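Local coordinates for protein MHC class I antigen (Anolis carolinensis, PDB 7CPO) that probably presents peptides to T cells at the cell surface as the heavy chain of a reptilian MHC class I complex, at residues Glu224-Asp229 against Arg247-Asp252. Sequence-based numbering, arbitrary orientation.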
# COMPACT_ATOMS: atom_id res chain seq x y z
N GLU A 224 -1.94 -32.78 -2.62
CA GLU A 224 -2.68 -32.19 -1.51
C GLU A 224 -1.98 -30.93 -0.99
O GLU A 224 -0.75 -30.85 -0.97
CB GLU A 224 -2.82 -33.20 -0.37
CG GLU A 224 -3.54 -34.51 -0.73
CD GLU A 224 -4.95 -34.30 -1.26
OE1 GLU A 224 -5.18 -34.61 -2.45
OE2 GLU A 224 -5.82 -33.83 -0.49
N VAL A 225 -2.78 -29.96 -0.53
CA VAL A 225 -2.20 -28.74 0.02
C VAL A 225 -1.35 -29.07 1.24
O VAL A 225 -1.76 -29.86 2.10
CB VAL A 225 -3.30 -27.71 0.37
CG1 VAL A 225 -2.69 -26.50 1.06
CG2 VAL A 225 -4.07 -27.28 -0.88
N TRP A 226 -0.18 -28.46 1.32
CA TRP A 226 0.82 -28.83 2.32
C TRP A 226 1.36 -27.56 2.97
O TRP A 226 1.76 -26.62 2.27
CB TRP A 226 1.95 -29.65 1.67
CG TRP A 226 2.97 -30.24 2.61
CD1 TRP A 226 4.25 -29.78 2.83
CD2 TRP A 226 2.83 -31.41 3.43
NE1 TRP A 226 4.90 -30.59 3.73
CE2 TRP A 226 4.05 -31.60 4.12
CE3 TRP A 226 1.79 -32.32 3.65
CZ2 TRP A 226 4.26 -32.64 5.01
CZ3 TRP A 226 2.00 -33.37 4.54
CH2 TRP A 226 3.22 -33.52 5.20
N LEU A 227 1.37 -27.53 4.30
CA LEU A 227 1.77 -26.34 5.04
C LEU A 227 2.88 -26.60 6.04
O LEU A 227 3.30 -25.67 6.73
CB LEU A 227 0.56 -25.73 5.77
CG LEU A 227 -0.50 -25.21 4.80
CD1 LEU A 227 -1.90 -25.38 5.37
CD2 LEU A 227 -0.21 -23.77 4.45
N GLN A 228 3.36 -27.83 6.15
CA GLN A 228 4.46 -28.12 7.04
C GLN A 228 5.76 -27.59 6.44
O GLN A 228 6.07 -27.85 5.28
CB GLN A 228 4.54 -29.62 7.28
CG GLN A 228 5.79 -30.10 7.97
CD GLN A 228 5.76 -31.59 8.20
OE1 GLN A 228 4.73 -32.15 8.60
NE2 GLN A 228 6.89 -32.25 7.94
N ASP A 229 6.51 -26.84 7.24
CA ASP A 229 7.79 -26.28 6.80
C ASP A 229 7.60 -25.42 5.56
O ASP A 229 8.43 -25.41 4.64
CB ASP A 229 8.81 -27.39 6.56
CG ASP A 229 9.25 -28.07 7.86
OD1 ASP A 229 9.67 -27.34 8.79
OD2 ASP A 229 9.17 -29.32 7.95
N ARG A 247 6.88 -18.58 -2.21
CA ARG A 247 6.48 -19.58 -1.24
C ARG A 247 7.46 -20.74 -1.28
O ARG A 247 7.80 -21.23 -2.37
CB ARG A 247 5.07 -20.09 -1.53
CG ARG A 247 4.40 -20.71 -0.34
CD ARG A 247 3.00 -21.10 -0.73
NE ARG A 247 2.24 -21.67 0.38
CZ ARG A 247 1.60 -20.96 1.31
NH1 ARG A 247 1.62 -19.63 1.25
NH2 ARG A 247 0.92 -21.57 2.27
N SER A 248 7.89 -21.19 -0.10
CA SER A 248 8.93 -22.19 0.05
C SER A 248 8.45 -23.36 0.88
O SER A 248 7.50 -23.26 1.66
CB SER A 248 10.18 -21.59 0.71
OG SER A 248 9.89 -21.23 2.04
N VAL A 249 9.13 -24.49 0.69
CA VAL A 249 8.91 -25.71 1.47
C VAL A 249 10.25 -26.41 1.63
O VAL A 249 11.09 -26.39 0.73
CB VAL A 249 7.84 -26.62 0.82
CG1 VAL A 249 8.25 -26.99 -0.60
CG2 VAL A 249 7.59 -27.87 1.67
N LYS A 250 10.48 -26.99 2.80
CA LYS A 250 11.66 -27.81 3.01
C LYS A 250 11.29 -29.25 2.68
O LYS A 250 10.37 -29.82 3.28
CB LYS A 250 12.21 -27.70 4.43
CG LYS A 250 13.63 -28.28 4.50
CD LYS A 250 14.31 -28.16 5.87
CE LYS A 250 15.31 -26.98 5.89
NZ LYS A 250 16.47 -27.16 4.95
N VAL A 251 11.96 -29.82 1.68
CA VAL A 251 11.64 -31.15 1.21
C VAL A 251 12.84 -32.05 1.42
O VAL A 251 13.95 -31.61 1.71
CB VAL A 251 11.21 -31.20 -0.27
CG1 VAL A 251 10.10 -30.19 -0.53
CG2 VAL A 251 12.42 -30.99 -1.17
N ASP A 252 12.60 -33.27 1.20
CA ASP A 252 13.28 -34.39 1.79
C ASP A 252 14.34 -34.92 0.85
O ASP A 252 14.36 -34.59 -0.35
CB ASP A 252 12.23 -35.45 2.13
CG ASP A 252 10.90 -34.82 2.59
OD1 ASP A 252 10.82 -34.31 3.74
OD2 ASP A 252 9.95 -34.79 1.78
O HOH W 1 1.38 -24.46 0.91
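D229 meets the strand 247-251 through its backbone: K250 N donates to D229 O at 3.2 Å, the N-H...O angle being 147°. The line from CA 226 to CA 229 runs at 68° to that from CA 247 to CA 250. The same carbonyl oxygen, D229 O, also receives a CA-H...O contact from V249 CA at 3.2 Å, so two neighbouring residues of the strand converge on one acceptor. Beside this bond, D229 CB and K250 CB touch at 4.0 Å; from there the lysine chain bends at its outer torsions and leads away, its NZ forming a salt bridge with E195. The apolar part of the contact is V249 against W226. V249 CG2, anti to the backbone N, reaches CD1 at the edge of the W226 ring at 4.0 Å, near the ring plane, the two side chains crossing at about a right angle. V249 CG2 also lies 3.9 Å from Q228 O. Q228 CB sits 3.3 Å above one face of the W226 indole, offset toward the rim, while R221 makes a cation-pi contact with the ring. At the other end of the contact, R247 is extended from CG to NE and places its guanidinium beside L227, whose CD2 lies in plane at the edge. Water 1 bridges the segments, donating to W226 O and accepting from R247 NE. In this immunoglobulin C1-set domain, the turn after strand 224-225 passes from one sheet of the beta sandwich to the other, where strand 230-237 continues the chain alongside 243-251. V249 packs inward on W219 of strand 216-221 and on L203 and V230 of its own sheet, and W219 NE1 bonds to R247 O, a bond between the two sheets.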